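Alpha-amylase (Eisenia fetida, PDB 6M4K) probably catalyses the endohydrolysis of alpha-1,4-glucosidic linkages in starch-like polysaccharides, as a calcium-binding, cold-active member of glycoside hydrolase family 13. Local coordinates at residues 255-265 / 288-299; 327-336 / 419-429. All blocks are in the same frame, centred on the assembly; numbering follows the deposited sequence.

From the N terminus, five barrel strands precede strand 255-257. Contact 1 then closes a short loop: helix 259-270 and the turns after it lead back to strand 295-297, completing a parallel beta-alpha-beta unit. Contact 2 opens later, on helix 322-334, and closes across a much longer loop onto the hairpin 416-430 of the C-terminal beta domain. The two loops follow in series, neither nesting nor crossing. The centres of the contacts lie about 17 Å apart, yet they touch: H261 NE2 probably hydrogen-bonds E332 OE1 (2.8 Å), joining adjacent barrel helices.

Contact 1 (255-265 / 288-299); sequences RVTEFKHGQNL and GQLSGFDALVFI
The carboxylate of E258 is gripped at both oxygens: L290 N donates to E258 OE1 over 2.8 Å, nearly along the C-O axis, while K260 N reaches E258 OE2 from above the carboxylate plane, the N-cap bond of helix 259-270. With CG anti to the backbone N (chi1 178°), a bend at chi2 turns the buried acid toward the loop before strand 295-297, letting one oxygen bond that loop while the other caps its own helix. Farther along the helix, the amides of Q289 and N264 approach from opposite directions and lie nearly coplanar, and Q289 NE2 uses an in-plane lone pair of N264 OD1 at 2.8 Å. The extended chain of K260 carries NZ to G288 O, 3.0 Å away. H261 is sandwiched, with V297 CB centred over one ring face and L265 CD1 offset over the other, while its NE2 has its probable partner in E332. The edge of F298 meets the face of F259 in a T-shaped pair, F298 CZ standing 3.7 Å from F259 CE2. A water joins E258 O, G262 N and F298 O. At the opposite end R255 lays one guanidinium face over F293 O and gives NH1 to A295 O at 3.0 Å; its NE goes to G8 O. The strands themselves pair in parallel: V256 N to D294 O, L296 N to V256 O and E258 N to L296 O. This is the right-handed beta-alpha-beta crossover of the TIM barrel, here its sixth strand and helix with the seventh strand.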
loop_
_atom_site.group_PDB
_atom_site.type_symbol
_atom_site.label_atom_id
_atom_site.label_comp_id
_atom_site.label_asym_id
_atom_site.label_seq_id
_atom_site.Cartn_x
_atom_site.Cartn_y
_atom_site.Cartn_z
ATOM N N ARG A 255 6.587 -10.462 -4.947
ATOM C CA ARG A 255 5.165 -10.170 -5.018
ATOM C C ARG A 255 4.901 -8.986 -5.944
ATOM O O ARG A 255 5.810 -8.231 -6.307
ATOM C CB ARG A 255 4.587 -9.919 -3.626
ATOM C CG ARG A 255 4.454 -11.194 -2.808
ATOM C CD ARG A 255 3.630 -10.957 -1.559
ATOM N NE ARG A 255 3.646 -12.130 -0.688
ATOM C CZ ARG A 255 2.566 -12.769 -0.254
ATOM N NH1 ARG A 255 1.354 -12.359 -0.591
ATOM N NH2 ARG A 255 2.705 -13.837 0.517
ATOM N N VAL A 256 3.640 -8.847 -6.349
ATOM C CA VAL A 256 3.206 -7.814 -7.278
ATOM C C VAL A 256 1.964 -7.149 -6.712
ATOM O O VAL A 256 1.076 -7.825 -6.181
ATOM C CB VAL A 256 2.936 -8.398 -8.683
ATOM C CG1 VAL A 256 2.475 -7.314 -9.634
ATOM C CG2 VAL A 256 4.195 -9.096 -9.221
ATOM N N THR A 257 1.914 -5.823 -6.810
ATOM C CA THR A 257 0.703 -5.080 -6.479
ATOM C C THR A 257 -0.445 -5.545 -7.359
ATOM O O THR A 257 -0.352 -5.511 -8.590
ATOM C CB THR A 257 0.932 -3.592 -6.762
ATOM O OG1 THR A 257 1.369 -3.432 -8.125
ATOM C CG2 THR A 257 1.978 -2.995 -5.829
ATOM N N GLU A 258 -1.559 -5.922 -6.737
ATOM C CA GLU A 258 -2.741 -6.329 -7.497
ATOM C C GLU A 258 -3.741 -5.173 -7.524
ATOM O O GLU A 258 -4.581 -5.029 -6.630
ATOM C CB GLU A 258 -3.329 -7.615 -6.924
ATOM C CG GLU A 258 -4.611 -8.103 -7.621
ATOM C CD GLU A 258 -4.484 -8.191 -9.134
ATOM O OE1 GLU A 258 -4.431 -9.323 -9.675
ATOM O OE2 GLU A 258 -4.462 -7.129 -9.796
ATOM N N PHE A 259 -3.637 -4.329 -8.554
ATOM C CA PHE A 259 -4.562 -3.208 -8.681
ATOM C C PHE A 259 -5.989 -3.647 -9.008
ATOM O O PHE A 259 -6.934 -2.878 -8.788
ATOM C CB PHE A 259 -4.036 -2.218 -9.721
ATOM C CG PHE A 259 -2.929 -1.341 -9.210
ATOM C CD1 PHE A 259 -1.605 -1.777 -9.216
ATOM C CD2 PHE A 259 -3.221 -0.086 -8.687
ATOM C CE1 PHE A 259 -0.593 -0.965 -8.727
ATOM C CE2 PHE A 259 -2.213 0.728 -8.195
ATOM C CZ PHE A 259 -0.901 0.292 -8.212
ATOM N N LYS A 260 -6.187 -4.867 -9.511
ATOM C CA LYS A 260 -7.561 -5.316 -9.740
ATOM C C LYS A 260 -8.329 -5.448 -8.436
ATOM O O LYS A 260 -9.552 -5.314 -8.422
ATOM C CB LYS A 260 -7.582 -6.657 -10.480
ATOM C CG LYS A 260 -7.014 -6.593 -11.888
ATOM C CD LYS A 260 -6.804 -8.003 -12.457
ATOM C CE LYS A 260 -6.199 -7.963 -13.861
ATOM N NZ LYS A 260 -5.885 -9.342 -14.340
ATOM N N HIS A 261 -7.626 -5.707 -7.339
ATOM C CA HIS A 261 -8.269 -5.938 -6.048
ATOM C C HIS A 261 -9.052 -4.705 -5.598
ATOM O O HIS A 261 -10.254 -4.783 -5.310
ATOM C CB HIS A 261 -7.158 -6.343 -5.074
ATOM C CG HIS A 261 -7.527 -6.354 -3.626
ATOM N ND1 HIS A 261 -7.810 -7.518 -2.940
ATOM C CD2 HIS A 261 -7.556 -5.357 -2.711
ATOM C CE1 HIS A 261 -8.017 -7.227 -1.668
ATOM N NE2 HIS A 261 -7.868 -5.923 -1.504
ATOM N N GLY A 262 -8.393 -3.547 -5.558
ATOM C CA GLY A 262 -9.086 -2.333 -5.147
ATOM C C GLY A 262 -10.092 -1.850 -6.175
ATOM O O GLY A 262 -11.111 -1.248 -5.818
ATOM N N GLN A 263 -9.825 -2.096 -7.459
ATOM C CA GLN A 263 -10.809 -1.777 -8.484
ATOM C C GLN A 263 -12.084 -2.576 -8.259
ATOM O O GLN A 263 -13.192 -2.020 -8.277
ATOM C CB GLN A 263 -10.229 -2.067 -9.869
ATOM C CG GLN A 263 -9.229 -1.027 -10.352
ATOM C CD GLN A 263 -9.901 0.217 -10.908
ATOM O OE1 GLN A 263 -10.940 0.137 -11.567
ATOM N NE2 GLN A 263 -9.313 1.373 -10.643
ATOM N N ASN A 264 -11.939 -3.886 -8.043
ATOM C CA ASN A 264 -13.097 -4.758 -7.880
ATOM C C ASN A 264 -13.838 -4.461 -6.582
ATOM O O ASN A 264 -15.067 -4.323 -6.579
ATOM C CB ASN A 264 -12.680 -6.232 -7.965
ATOM C CG ASN A 264 -12.306 -6.661 -9.387
ATOM O OD1 ASN A 264 -11.439 -7.525 -9.591
ATOM N ND2 ASN A 264 -12.968 -6.081 -10.367
ATOM N N LEU A 265 -13.118 -4.370 -5.461
ATOM C CA LEU A 265 -13.785 -4.069 -4.196
ATOM C C LEU A 265 -14.427 -2.686 -4.221
ATOM O O LEU A 265 -15.514 -2.487 -3.661
ATOM C CB LEU A 265 -12.819 -4.222 -3.019
ATOM C CG LEU A 265 -12.332 -5.650 -2.763
ATOM C CD1 LEU A 265 -11.410 -5.693 -1.567
ATOM C CD2 LEU A 265 -13.503 -6.606 -2.562
ATOM N N GLY A 288 -10.096 -13.440 -11.699
ATOM C CA GLY A 288 -9.115 -13.063 -12.696
ATOM C C GLY A 288 -7.940 -12.294 -12.135
ATOM O O GLY A 288 -7.308 -11.516 -12.860
ATOM N N GLN A 289 -7.637 -12.483 -10.857
ATOM C CA GLN A 289 -6.563 -11.776 -10.170
ATOM C C GLN A 289 -5.389 -12.719 -9.939
ATOM O O GLN A 289 -5.468 -13.929 -10.174
ATOM C CB GLN A 289 -7.065 -11.204 -8.834
ATOM C CG GLN A 289 -8.247 -10.256 -8.994
ATOM C CD GLN A 289 -8.703 -9.600 -7.689
ATOM O OE1 GLN A 289 -8.155 -9.853 -6.604
ATOM N NE2 GLN A 289 -9.692 -8.732 -7.793
ATOM N N LEU A 290 -4.281 -12.148 -9.479
ATOM C CA LEU A 290 -3.132 -12.939 -9.067
ATOM C C LEU A 290 -3.521 -13.876 -7.929
ATOM O O LEU A 290 -4.482 -13.640 -7.191
ATOM C CB LEU A 290 -2.032 -12.015 -8.541
ATOM C CG LEU A 290 -1.415 -11.060 -9.555
ATOM C CD1 LEU A 290 -0.359 -10.173 -8.904
ATOM C CD2 LEU A 290 -0.836 -11.850 -10.724
ATOM N N SER A 291 -2.757 -14.951 -7.773
ATOM C CA SER A 291 -2.918 -15.765 -6.579
ATOM C C SER A 291 -2.594 -14.930 -5.345
ATOM O O SER A 291 -1.752 -14.026 -5.377
ATOM C CB SER A 291 -2.012 -16.999 -6.627
ATOM O OG SER A 291 -0.688 -16.694 -6.225
ATOM N N GLY A 292 -3.292 -15.223 -4.255
ATOM C CA GLY A 292 -3.057 -14.494 -3.019
ATOM C C GLY A 292 -1.595 -14.484 -2.602
ATOM O O GLY A 292 -1.090 -13.478 -2.089
ATOM N N PHE A 293 -0.889 -15.606 -2.810
ATOM C CA PHE A 293 0.501 -15.690 -2.378
ATOM C C PHE A 293 1.413 -14.803 -3.207
ATOM O O PHE A 293 2.526 -14.504 -2.769
ATOM C CB PHE A 293 1.020 -17.129 -2.462
ATOM C CG PHE A 293 0.332 -18.090 -1.534
ATOM C CD1 PHE A 293 -0.479 -17.648 -0.491
ATOM C CD2 PHE A 293 0.514 -19.453 -1.705
ATOM C CE1 PHE A 293 -1.116 -18.568 0.348
ATOM C CE2 PHE A 293 -0.098 -20.364 -0.868
ATOM C CZ PHE A 293 -0.910 -19.931 0.155
ATOM N N ASP A 294 0.981 -14.392 -4.384
ATOM C CA ASP A 294 1.793 -13.532 -5.235
ATOM C C ASP A 294 1.444 -12.056 -5.096
ATOM O O ASP A 294 2.083 -11.220 -5.747
ATOM C CB ASP A 294 1.611 -13.928 -6.700
ATOM C CG ASP A 294 2.184 -15.286 -7.020
ATOM O OD1 ASP A 294 3.262 -15.636 -6.508
ATOM O OD2 ASP A 294 1.530 -16.000 -7.795
ATOM N N ALA A 295 0.449 -11.712 -4.281
ATOM C CA ALA A 295 -0.195 -10.408 -4.358
ATOM C C ALA A 295 0.069 -9.561 -3.126
ATOM O O ALA A 295 0.052 -10.047 -1.989
ATOM C CB ALA A 295 -1.711 -10.556 -4.517
ATOM N N LEU A 296 0.281 -8.276 -3.387
ATOM C CA LEU A 296 0.208 -7.211 -2.402
ATOM C C LEU A 296 -1.087 -6.469 -2.710
ATOM O O LEU A 296 -1.283 -6.012 -3.840
ATOM C CB LEU A 296 1.429 -6.309 -2.574
ATOM C CG LEU A 296 1.794 -5.205 -1.579
ATOM C CD1 LEU A 296 0.829 -4.012 -1.639
ATOM C CD2 LEU A 296 1.980 -5.709 -0.143
ATOM N N VAL A 297 -1.987 -6.392 -1.720
ATOM C CA VAL A 297 -3.341 -5.899 -1.942
ATOM C C VAL A 297 -3.594 -4.677 -1.063
ATOM O O VAL A 297 -2.952 -4.471 -0.032
ATOM C CB VAL A 297 -4.426 -6.987 -1.734
ATOM C CG1 VAL A 297 -4.133 -8.199 -2.613
ATOM C CG2 VAL A 297 -4.514 -7.421 -0.281
ATOM N N PHE A 298 -4.560 -3.867 -1.495
ATOM C CA PHE A 298 -4.815 -2.562 -0.882
ATOM C C PHE A 298 -6.068 -1.978 -1.519
ATOM O O PHE A 298 -6.364 -2.237 -2.689
ATOM C CB PHE A 298 -3.619 -1.598 -1.078
ATOM C CG PHE A 298 -3.156 -1.511 -2.507
ATOM C CD1 PHE A 298 -2.301 -2.477 -3.021
ATOM C CD2 PHE A 298 -3.603 -0.507 -3.358
ATOM C CE1 PHE A 298 -1.898 -2.448 -4.350
ATOM C CE2 PHE A 298 -3.177 -0.461 -4.691
ATOM C CZ PHE A 298 -2.328 -1.441 -5.185
ATOM N N ILE A 299 -6.796 -1.171 -0.738
ATOM C CA ILE A 299 -7.986 -0.508 -1.268
ATOM C C ILE A 299 -7.608 0.664 -2.165
ATOM O O ILE A 299 -8.173 0.831 -3.258
ATOM C CB ILE A 299 -8.930 -0.098 -0.124
ATOM C CG1 ILE A 299 -9.365 -1.343 0.662
ATOM C CG2 ILE A 299 -10.144 0.685 -0.661
ATOM C CD1 ILE A 299 -9.980 -2.464 -0.183
HETATM O O HOH W 1 -5.691 -2.727 -5.317
HETATM O O HOH W 2 -10.967 0.889 -3.905
#

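Contact 2 (327-336 / 419-429); sequences IATAFELAWD and FGRGNRGFIFI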
loop_
_atom_site.group_PDB
_atom_site.type_symbol
_atom_site.label_atom_id
_atom_site.label_comp_id
_atom_site.label_asym_id
_atom_site.label_seq_id
_atom_site.Cartn_x
_atom_site.Cartn_y
_atom_site.Cartn_z
ATOM N N ILE A 327 -15.925 -0.120 4.961
ATOM C CA ILE A 327 -16.537 -1.400 4.608
ATOM C C ILE A 327 -15.580 -2.229 3.756
ATOM O O ILE A 327 -15.352 -3.415 4.016
ATOM C CB ILE A 327 -17.880 -1.178 3.894
ATOM C CG1 ILE A 327 -18.896 -0.576 4.864
ATOM C CG2 ILE A 327 -18.396 -2.496 3.327
ATOM C CD1 ILE A 327 -20.174 -0.100 4.179
ATOM N N ALA A 328 -15.028 -1.615 2.710
ATOM C CA ALA A 328 -14.112 -2.329 1.826
ATOM C C ALA A 328 -12.873 -2.801 2.578
ATOM O O ALA A 328 -12.402 -3.924 2.363
ATOM C CB ALA A 328 -13.709 -1.420 0.666
ATOM N N THR A 329 -12.317 -1.947 3.443
ATOM C CA THR A 329 -11.122 -2.320 4.198
ATOM C C THR A 329 -11.434 -3.432 5.189
ATOM O O THR A 329 -10.636 -4.364 5.356
ATOM C CB THR A 329 -10.531 -1.093 4.904
ATOM O OG1 THR A 329 -10.205 -0.081 3.941
ATOM C CG2 THR A 329 -9.266 -1.480 5.667
ATOM N N ALA A 330 -12.592 -3.367 5.848
ATOM C CA ALA A 330 -12.959 -4.429 6.777
ATOM C C ALA A 330 -13.075 -5.763 6.059
ATOM O O ALA A 330 -12.592 -6.788 6.550
ATOM C CB ALA A 330 -14.274 -4.089 7.481
ATOM N N PHE A 331 -13.739 -5.779 4.901
ATOM C CA PHE A 331 -13.795 -7.006 4.119
ATOM C C PHE A 331 -12.396 -7.514 3.789
ATOM O O PHE A 331 -12.094 -8.699 3.981
ATOM C CB PHE A 331 -14.612 -6.821 2.837
ATOM C CG PHE A 331 -14.618 -8.058 1.988
ATOM C CD1 PHE A 331 -15.476 -9.102 2.287
ATOM C CD2 PHE A 331 -13.716 -8.209 0.945
ATOM C CE1 PHE A 331 -15.462 -10.261 1.542
ATOM C CE2 PHE A 331 -13.684 -9.382 0.205
ATOM C CZ PHE A 331 -14.563 -10.403 0.500
ATOM N N GLU A 332 -11.542 -6.635 3.265
ATOM C CA GLU A 332 -10.197 -7.039 2.858
ATOM C C GLU A 332 -9.415 -7.641 4.022
ATOM O O GLU A 332 -8.673 -8.616 3.842
ATOM C CB GLU A 332 -9.486 -5.819 2.280
ATOM C CG GLU A 332 -7.986 -5.899 2.208
ATOM C CD GLU A 332 -7.412 -4.556 1.868
ATOM O OE1 GLU A 332 -7.157 -4.331 0.685
ATOM O OE2 GLU A 332 -7.254 -3.719 2.797
ATOM N N LEU A 333 -9.579 -7.086 5.223
ATOM C CA LEU A 333 -8.848 -7.545 6.400
ATOM C C LEU A 333 -9.428 -8.834 6.955
ATOM O O LEU A 333 -8.690 -9.636 7.533
ATOM C CB LEU A 333 -8.862 -6.457 7.476
ATOM C CG LEU A 333 -7.870 -5.318 7.209
ATOM C CD1 LEU A 333 -8.171 -4.131 8.101
ATOM C CD2 LEU A 333 -6.437 -5.801 7.443
ATOM N N ALA A 334 -10.739 -9.041 6.818
ATOM C CA ALA A 334 -11.364 -10.259 7.314
ATOM C C ALA A 334 -11.194 -11.430 6.364
ATOM O O ALA A 334 -11.294 -12.581 6.803
ATOM C CB ALA A 334 -12.861 -10.021 7.526
ATOM N N TRP A 335 -10.979 -11.168 5.084
ATOM C CA TRP A 335 -10.818 -12.197 4.069
ATOM C C TRP A 335 -9.418 -12.798 4.173
ATOM O O TRP A 335 -8.604 -12.414 5.012
ATOM C CB TRP A 335 -11.052 -11.587 2.686
ATOM C CG TRP A 335 -11.521 -12.499 1.583
ATOM C CD1 TRP A 335 -10.886 -12.739 0.393
ATOM C CD2 TRP A 335 -12.755 -13.223 1.533
ATOM N NE1 TRP A 335 -11.644 -13.579 -0.385
ATOM C CE2 TRP A 335 -12.796 -13.891 0.295
ATOM C CE3 TRP A 335 -13.828 -13.378 2.421
ATOM C CZ2 TRP A 335 -13.867 -14.695 -0.079
ATOM C CZ3 TRP A 335 -14.890 -14.165 2.048
ATOM C CH2 TRP A 335 -14.901 -14.825 0.815
ATOM N N ASP A 336 -9.141 -13.789 3.327
ATOM C CA ASP A 336 -7.807 -14.390 3.245
ATOM C C ASP A 336 -7.378 -14.302 1.789
ATOM O O ASP A 336 -7.700 -15.180 0.982
ATOM C CB ASP A 336 -7.807 -15.822 3.751
ATOM C CG ASP A 336 -6.415 -16.427 3.780
ATOM O OD1 ASP A 336 -5.429 -15.669 3.668
ATOM O OD2 ASP A 336 -6.304 -17.660 3.919
ATOM N N PHE A 419 -19.587 -13.947 7.063
ATOM C CA PHE A 419 -18.730 -15.121 7.034
ATOM C C PHE A 419 -17.843 -15.135 8.264
ATOM O O PHE A 419 -17.630 -14.115 8.923
ATOM C CB PHE A 419 -17.865 -15.196 5.765
ATOM C CG PHE A 419 -16.964 -14.014 5.587
ATOM C CD1 PHE A 419 -17.421 -12.879 4.950
ATOM C CD2 PHE A 419 -15.664 -14.039 6.069
ATOM C CE1 PHE A 419 -16.595 -11.784 4.787
ATOM C CE2 PHE A 419 -14.827 -12.945 5.913
ATOM C CZ PHE A 419 -15.296 -11.821 5.273
ATOM N N GLY A 420 -17.331 -16.324 8.559
ATOM C CA GLY A 420 -16.403 -16.523 9.643
ATOM C C GLY A 420 -15.025 -16.926 9.144
ATOM O O GLY A 420 -14.793 -17.178 7.959
ATOM N N ARG A 421 -14.102 -16.991 10.097
ATOM C CA ARG A 421 -12.757 -17.510 9.864
ATOM C C ARG A 421 -12.564 -18.606 10.902
ATOM O O ARG A 421 -12.238 -18.329 12.060
ATOM C CB ARG A 421 -11.714 -16.405 9.989
ATOM C CG ARG A 421 -11.901 -15.267 8.985
ATOM C CD ARG A 421 -11.518 -15.683 7.570
ATOM N NE ARG A 421 -10.166 -16.236 7.528
ATOM C CZ ARG A 421 -9.049 -15.512 7.557
ATOM N NH1 ARG A 421 -9.088 -14.183 7.611
ATOM N NH2 ARG A 421 -7.875 -16.138 7.532
ATOM N N GLY A 422 -12.826 -19.849 10.496
ATOM C CA GLY A 422 -12.778 -20.954 11.443
ATOM C C GLY A 422 -13.656 -20.703 12.648
ATOM O O GLY A 422 -14.798 -20.232 12.537
ATOM N N ASN A 423 -13.114 -20.988 13.829
ATOM C CA ASN A 423 -13.788 -20.702 15.089
ATOM C C ASN A 423 -13.221 -19.471 15.785
ATOM O O ASN A 423 -13.356 -19.336 17.005
ATOM C CB ASN A 423 -13.739 -21.921 16.012
ATOM C CG ASN A 423 -12.341 -22.227 16.494
ATOM O OD1 ASN A 423 -11.357 -21.721 15.951
ATOM N ND2 ASN A 423 -12.240 -23.076 17.510
ATOM N N ARG A 424 -12.615 -18.553 15.029
ATOM C CA ARG A 424 -11.903 -17.409 15.589
ATOM C C ARG A 424 -12.636 -16.089 15.435
ATOM O O ARG A 424 -12.578 -15.249 16.335
ATOM C CB ARG A 424 -10.529 -17.289 14.928
ATOM C CG ARG A 424 -9.639 -18.481 15.190
ATOM C CD ARG A 424 -9.194 -18.511 16.632
ATOM N NE ARG A 424 -8.138 -17.535 16.869
ATOM C CZ ARG A 424 -7.513 -17.370 18.029
ATOM N NH1 ARG A 424 -7.838 -18.113 19.079
ATOM N NH2 ARG A 424 -6.558 -16.461 18.137
ATOM N N GLY A 425 -13.298 -15.858 14.306
ATOM C CA GLY A 425 -13.962 -14.583 14.109
ATOM C C GLY A 425 -15.104 -14.691 13.128
ATOM O O GLY A 425 -15.193 -15.645 12.357
ATOM N N PHE A 426 -15.974 -13.685 13.155
ATOM C CA PHE A 426 -17.139 -13.670 12.281
ATOM C C PHE A 426 -17.504 -12.219 12.011
ATOM O O PHE A 426 -17.431 -11.380 12.909
ATOM C CB PHE A 426 -18.314 -14.431 12.926
ATOM C CG PHE A 426 -19.461 -14.681 11.980
ATOM C CD1 PHE A 426 -19.458 -15.782 11.149
ATOM C CD2 PHE A 426 -20.523 -13.800 11.907
ATOM C CE1 PHE A 426 -20.510 -16.016 10.267
ATOM C CE2 PHE A 426 -21.577 -14.033 11.021
ATOM C CZ PHE A 426 -21.560 -15.138 10.211
ATOM N N ILE A 427 -17.865 -11.908 10.767
ATOM C CA ILE A 427 -18.220 -10.547 10.389
ATOM C C ILE A 427 -19.514 -10.581 9.584
ATOM O O ILE A 427 -19.717 -11.475 8.755
ATOM C CB ILE A 427 -17.079 -9.834 9.615
ATOM C CG1 ILE A 427 -17.442 -8.376 9.323
ATOM C CG2 ILE A 427 -16.732 -10.583 8.320
ATOM C CD1 ILE A 427 -16.275 -7.531 8.859
ATOM N N PHE A 428 -20.457 -9.742 9.958
ATOM C CA PHE A 428 -21.696 -9.622 9.212
ATOM C C PHE A 428 -21.647 -8.254 8.568
ATOM O O PHE A 428 -21.476 -7.247 9.262
ATOM C CB PHE A 428 -22.911 -9.749 10.132
ATOM C CG PHE A 428 -24.239 -9.646 9.413
ATOM C CD1 PHE A 428 -24.711 -8.417 8.975
ATOM C CD2 PHE A 428 -25.006 -10.771 9.183
ATOM C CE1 PHE A 428 -25.926 -8.312 8.319
ATOM C CE2 PHE A 428 -26.225 -10.674 8.524
ATOM C CZ PHE A 428 -26.680 -9.441 8.092
ATOM N N ILE A 429 -21.781 -8.209 7.250
ATOM C CA ILE A 429 -21.732 -6.949 6.524
ATOM C C ILE A 429 -23.094 -6.736 5.883
ATOM O O ILE A 429 -23.505 -7.516 5.016
ATOM C CB ILE A 429 -20.610 -6.920 5.482
ATOM C CG1 ILE A 429 -19.271 -7.253 6.143
ATOM C CG2 ILE A 429 -20.543 -5.550 4.834
ATOM C CD1 ILE A 429 -18.096 -7.296 5.166
#
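Around A334 CB, F419 CZ (3.8 Å) and I427 CG2 (4.0 Å) come together, at the centre of the interface where a helix of the catalytic TIM barrel packs on a beta hairpin of the C-terminal all-beta domain. The axis of the helical segment 327-334 passes 10.2 Å from that of strand 425-429, their directions 151° apart. Toward the start of the helix segment the packing is aliphatic: A330 CB faces I427 CD1, and in one of the two conformers of I429 its CG2 meets I327 CG2 and its CD1 lies at the edge of the F331 ring.

The F419 ring is covered on both faces. The indole of W335 stands edge-on over one face in a T-shaped pair, W335 CE3 coming to 3.6 Å from F419 CZ with the planes 86° apart; I427 CG2 lies offset over the other. F331 completes the aromatic cluster, its CE1 against F419 CE1 in neither a stack nor an edge-to-face pair, and W335 NE1 is bonded to F283 O.

At the polar edge, R421 bends at chi2 and chi3, folding its guanidinium back beside the end of the helix. There D336 CB rests against one guanidinium face, while D336 OD2 lies beyond salt-bridge distance of R421 NH2, which donates instead to N404 O. R421 NH1 donates to A334 O at 2.8 Å, approaching from above the carbonyl plane.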